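Local coordinates for protein fructokinase (Xylella fastidiosa Temecula1, PDB 3LJS) that probably phosphorylates fructose at the expense of ATP, as a sugar kinase of the PfkB (ribokinase) family, at residues Val193-Ser198 / Asp262-Gly267; Val229-Ala232 / Val236-Tyr239. One frame throughout, in Å; residues are numbered along the deposited sequence.

Contact 1 (Val193-Ser198 / Asp262-Gly267); sequences VVKLSS and DAFVGG
D262 and K195 meet through a single water rather than directly. The carboxylate oxygen OD1 of D262 accepts from the water at 2.9 Å, while NZ of K195 donates to the same water at 3.1 Å. The two side-chain atoms themselves, D262 OD1 and K195 NZ, remain 6.0 Å apart, a gap that the water spans. The second carboxylate oxygen, OD2, is hydrogen-bonded to the side-chain amide ND2 of N41 on helix 38-49. D262 stands in the first turn of its helix, directly after A260 and G261, within the A-A-G-D form of the family's usual G-A-G-D motif; in relatives this helix start lines the pocket for the transferred phosphate. G261 and K195 are both ATP-binding residues of this protein, which places the contact beside the ATP site, between the central sheet and helix 262-275. Next along the helix, F264 presents its ring to the lysine chain, CD2 lying 4.3 Å from CE of K195 in an oblique approach. V265 makes the tighter contact. Its CG2 branch, set beside the backbone N (CG1 takes the anti place, chi1 174°), presses on K195 CD at 3.5 Å, closer than ordinary carbon packing. The extended lysine chain carries CD over to the valine, crossing it obliquely. The bend at chi4 (-71°) then turns the buried ammonium to the A260 carbonyl and the water, with D166 a long, weak ion pair. G266 N bonds to D262 O at 2.9 Å, a regular turn of the helix.

Contact 2 (Val229-Ala232 / Val236-Tyr239); sequences VTDA and VHWY
V229 and H237 pair across a beta hairpin, on the side of the large sheet where its parallel strands give way to antiparallel ones: strand 226-230 is followed there by 237-240. They form a hydrogen-bonded antiparallel pair. V229 N donates to H237 O at 2.8 Å and H237 N returns a bond to V229 O at 3.0 Å, both nearly straight (169° and 168°). Side chains then sort onto two faces. On the face of V229 and H237, the CG2 branch of the valine comes up to the ring edge of Y239, 3.7 Å from CE2, the two side chains crossing at a slant in a purely apolar contact. With CG beside the backbone N (chi1 -64°), the H237 ring is set so that ND1 makes a weak hydrogen bond to P235 O. D231 leans in from the loop, its OD1 4.3 Å from H237 ND1: too distant for direct contact, although the carboxylate might favour a positive imidazole. On the other face T230 and V236 lie alongside each other, pointing the same way, with their CG2 methyls 3.9 Å apart. V236 CG1 also comes within 3.7 Å of V229 O. W238, directed to this same face, packs against helix 289-305. T230 and D231 both bind ATP in this protein, and the arrangement is that of a strand end in a ribokinase-like fold, where the chain leaves the sheet at the nucleotide site and turns back as a hairpin.

In the fold
After the earlier strands of the central sheet, the chain forms strand 193-197, then runs through helices 198-207 and 212-220 to strand 226-230, its parallel neighbour, in a beta-alpha-beta crossover. There contact 2 closes a short hairpin loop, only three residues separating its segments. Only after strand 244-246 does the chain reach helix 262-275, where contact 1 closes the longer loop, so contact 2 is nested inside the loop that contact 1 closes. The two touch directly: T230 N probably bonds to L196 O at 2.7 Å, and S198 OG to T230 O. Together they tie sheet, hairpin and helix around the ATP-binding residues K195, T230, D231 and G261.

Contact 1 (Val193-Ser198 / Asp262-Gly267)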
loop_
_atom_site.group_PDB
_atom_site.type_symbol
_atom_site.label_atom_id
_atom_site.label_comp_id
_atom_site.label_asym_id
_atom_site.label_seq_id
_atom_site.Cartn_x
_atom_site.Cartn_y
_atom_site.Cartn_z
ATOM N N VAL B 193 -10.651 -31.819 -5.921
ATOM C CA VAL B 193 -9.626 -31.595 -6.941
ATOM C C VAL B 193 -8.515 -30.737 -6.352
ATOM O O VAL B 193 -8.776 -29.672 -5.793
ATOM C CB VAL B 193 -10.221 -30.876 -8.172
ATOM C CG1 VAL B 193 -9.148 -30.666 -9.231
ATOM C CG2 VAL B 193 -11.380 -31.698 -8.738
ATOM N N VAL B 194 -7.278 -31.203 -6.489
ATOM C CA VAL B 194 -6.128 -30.497 -5.941
ATOM C C VAL B 194 -5.054 -30.213 -6.979
ATOM O O VAL B 194 -4.757 -31.051 -7.834
ATOM C CB VAL B 194 -5.494 -31.316 -4.793
ATOM C CG1 VAL B 194 -4.173 -30.682 -4.354
ATOM C CG2 VAL B 194 -6.475 -31.413 -3.626
ATOM N N LYS B 195 -4.475 -29.021 -6.899
ATOM C CA LYS B 195 -3.413 -28.622 -7.810
ATOM C C LYS B 195 -2.211 -28.146 -7.005
ATOM O O LYS B 195 -2.324 -27.241 -6.176
ATOM C CB LYS B 195 -3.887 -27.506 -8.741
ATOM C CG LYS B 195 -2.793 -26.970 -9.660
ATOM C CD LYS B 195 -3.369 -26.015 -10.692
ATOM C CE LYS B 195 -2.278 -25.337 -11.511
ATOM N NZ LYS B 195 -1.512 -24.346 -10.716
ATOM N N LEU B 196 -1.064 -28.768 -7.260
ATOM C CA LEU B 196 0.181 -28.444 -6.570
ATOM C C LEU B 196 1.304 -28.235 -7.577
ATOM O O LEU B 196 1.225 -28.701 -8.715
ATOM C CB LEU B 196 0.599 -29.599 -5.658
ATOM C CG LEU B 196 -0.312 -30.136 -4.558
ATOM C CD1 LEU B 196 0.309 -31.397 -3.973
ATOM C CD2 LEU B 196 -0.502 -29.084 -3.479
ATOM N N SER B 197 2.347 -27.529 -7.153
ATOM C CA SER B 197 3.518 -27.324 -7.993
ATOM C C SER B 197 4.497 -28.380 -7.483
ATOM O O SER B 197 4.285 -28.940 -6.406
ATOM C CB SER B 197 4.102 -25.925 -7.780
ATOM O OG SER B 197 4.545 -25.771 -6.444
ATOM N N SER B 198 5.552 -28.664 -8.243
ATOM C CA SER B 198 6.542 -29.658 -7.821
ATOM C C SER B 198 7.136 -29.263 -6.484
ATOM O O SER B 198 7.352 -30.103 -5.608
ATOM C CB SER B 198 7.684 -29.761 -8.840
ATOM O OG SER B 198 7.207 -30.168 -10.106
ATOM N N ASP B 262 -3.270 -19.814 -12.945
ATOM C CA ASP B 262 -4.690 -19.545 -12.782
ATOM C C ASP B 262 -5.531 -19.681 -14.043
ATOM O O ASP B 262 -6.696 -20.063 -13.960
ATOM C CB ASP B 262 -4.899 -18.163 -12.167
ATOM C CG ASP B 262 -4.158 -17.999 -10.851
ATOM O OD1 ASP B 262 -4.048 -18.990 -10.091
ATOM O OD2 ASP B 262 -3.696 -16.880 -10.576
ATOM N N ALA B 263 -4.956 -19.375 -15.204
ATOM C CA ALA B 263 -5.708 -19.487 -16.454
ATOM C C ALA B 263 -5.978 -20.965 -16.731
ATOM O O ALA B 263 -7.078 -21.338 -17.133
ATOM C CB ALA B 263 -4.927 -18.854 -17.608
ATOM N N PHE B 264 -4.961 -21.797 -16.513
ATOM C CA PHE B 264 -5.079 -23.242 -16.697
ATOM C C PHE B 264 -6.244 -23.748 -15.829
ATOM O O PHE B 264 -7.093 -24.531 -16.279
ATOM C CB PHE B 264 -3.772 -23.922 -16.260
ATOM C CG PHE B 264 -3.813 -25.424 -16.309
ATOM C CD1 PHE B 264 -3.338 -26.114 -17.422
ATOM C CD2 PHE B 264 -4.342 -26.150 -15.250
ATOM C CE1 PHE B 264 -3.390 -27.504 -17.477
ATOM C CE2 PHE B 264 -4.399 -27.535 -15.294
ATOM C CZ PHE B 264 -3.922 -28.217 -16.411
ATOM N N VAL B 265 -6.274 -23.297 -14.577
ATOM C CA VAL B 265 -7.323 -23.703 -13.651
ATOM C C VAL B 265 -8.689 -23.249 -14.144
ATOM O O VAL B 265 -9.654 -24.011 -14.105
ATOM C CB VAL B 265 -7.078 -23.134 -12.246
ATOM C CG1 VAL B 265 -8.267 -23.447 -11.336
ATOM C CG2 VAL B 265 -5.807 -23.754 -11.665
ATOM N N GLY B 266 -8.764 -22.009 -14.609
ATOM C CA GLY B 266 -10.019 -21.493 -15.121
ATOM C C GLY B 266 -10.474 -22.349 -16.291
ATOM O O GLY B 266 -11.649 -22.701 -16.394
ATOM N N GLY B 267 -9.539 -22.692 -17.169
ATOM C CA GLY B 267 -9.884 -23.519 -18.310
ATOM C C GLY B 267 -10.420 -24.872 -17.869
ATOM O O GLY B 267 -11.412 -25.363 -18.405
HETATM O O HOH W 1 -2.334 -21.359 -10.253
#

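Contact 2 (Val229-Ala232 / Val236-Tyr239)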
loop_
_atom_site.group_PDB
_atom_site.type_symbol
_atom_site.label_atom_id
_atom_site.label_comp_id
_atom_site.label_asym_id
_atom_site.label_seq_id
_atom_site.Cartn_x
_atom_site.Cartn_y
_atom_site.Cartn_z
ATOM N N VAL B 229 -0.066 -31.960 -10.670
ATOM C CA VAL B 229 1.222 -31.480 -10.177
ATOM C C VAL B 229 1.903 -30.762 -11.331
ATOM O O VAL B 229 2.159 -31.365 -12.376
ATOM C CB VAL B 229 2.131 -32.631 -9.707
ATOM C CG1 VAL B 229 3.466 -32.068 -9.223
ATOM C CG2 VAL B 229 1.451 -33.418 -8.598
ATOM N N THR B 230 2.181 -29.473 -11.148
ATOM C CA THR B 230 2.829 -28.676 -12.183
ATOM C C THR B 230 4.344 -28.619 -11.997
ATOM O O THR B 230 4.854 -28.629 -10.873
ATOM C CB THR B 230 2.291 -27.224 -12.204
ATOM O OG1 THR B 230 2.513 -26.605 -10.929
ATOM C CG2 THR B 230 0.801 -27.214 -12.511
ATOM N N ASP B 231 5.056 -28.572 -13.114
ATOM C CA ASP B 231 6.510 -28.498 -13.108
ATOM C C ASP B 231 6.894 -27.096 -13.556
ATOM O O ASP B 231 6.228 -26.508 -14.414
ATOM C CB ASP B 231 7.100 -29.530 -14.078
ATOM C CG ASP B 231 7.484 -30.835 -13.392
ATOM O OD1 ASP B 231 6.741 -31.299 -12.501
ATOM O OD2 ASP B 231 8.533 -31.408 -13.757
ATOM N N ALA B 232 7.958 -26.558 -12.966
ATOM C CA ALA B 232 8.434 -25.223 -13.316
ATOM C C ALA B 232 8.547 -25.135 -14.831
ATOM O O ALA B 232 8.155 -24.138 -15.438
ATOM C CB ALA B 232 9.789 -24.965 -12.671
ATOM N N VAL B 236 2.531 -31.021 -17.109
ATOM C CA VAL B 236 1.679 -31.249 -15.947
ATOM C C VAL B 236 1.312 -32.724 -15.808
ATOM O O VAL B 236 0.908 -33.370 -16.776
ATOM C CB VAL B 236 0.382 -30.412 -16.029
ATOM C CG1 VAL B 236 -0.516 -30.716 -14.841
ATOM C CG2 VAL B 236 0.729 -28.928 -16.061
ATOM N N HIS B 237 1.479 -33.256 -14.602
ATOM C CA HIS B 237 1.152 -34.647 -14.326
ATOM C C HIS B 237 -0.172 -34.703 -13.579
ATOM O O HIS B 237 -0.454 -33.840 -12.747
ATOM C CB HIS B 237 2.232 -35.299 -13.456
ATOM C CG HIS B 237 3.572 -35.393 -14.115
ATOM N ND1 HIS B 237 4.305 -34.283 -14.478
ATOM C CD2 HIS B 237 4.313 -36.468 -14.476
ATOM C CE1 HIS B 237 5.440 -34.669 -15.034
ATOM N NE2 HIS B 237 5.470 -35.990 -15.046
ATOM N N TRP B 238 -0.986 -35.708 -13.881
ATOM C CA TRP B 238 -2.259 -35.869 -13.192
ATOM C C TRP B 238 -2.287 -37.237 -12.525
ATOM O O TRP B 238 -1.658 -38.181 -13.002
ATOM C CB TRP B 238 -3.441 -35.728 -14.160
ATOM C CG TRP B 238 -3.490 -36.755 -15.260
ATOM C CD1 TRP B 238 -3.041 -36.609 -16.540
ATOM C CD2 TRP B 238 -4.044 -38.072 -15.177
ATOM N NE1 TRP B 238 -3.285 -37.753 -17.263
ATOM C CE2 TRP B 238 -3.898 -38.669 -16.448
ATOM C CE3 TRP B 238 -4.649 -38.809 -14.149
ATOM C CZ2 TRP B 238 -4.337 -39.972 -16.722
ATOM C CZ3 TRP B 238 -5.087 -40.106 -14.423
ATOM C CH2 TRP B 238 -4.926 -40.671 -15.699
ATOM N N TYR B 239 -3.005 -37.327 -11.409
ATOM C CA TYR B 239 -3.128 -38.567 -10.649
ATOM C C TYR B 239 -4.556 -38.720 -10.140
ATOM O O TYR B 239 -5.194 -37.735 -9.764
ATOM C CB TYR B 239 -2.219 -38.541 -9.419
ATOM C CG TYR B 239 -0.755 -38.304 -9.695
ATOM C CD1 TYR B 239 0.123 -39.371 -9.884
ATOM C CD2 TYR B 239 -0.245 -37.008 -9.760
ATOM C CE1 TYR B 239 1.481 -39.149 -10.129
ATOM C CE2 TYR B 239 1.104 -36.776 -10.005
ATOM C CZ TYR B 239 1.959 -37.847 -10.189
ATOM O OH TYR B 239 3.287 -37.609 -10.440
#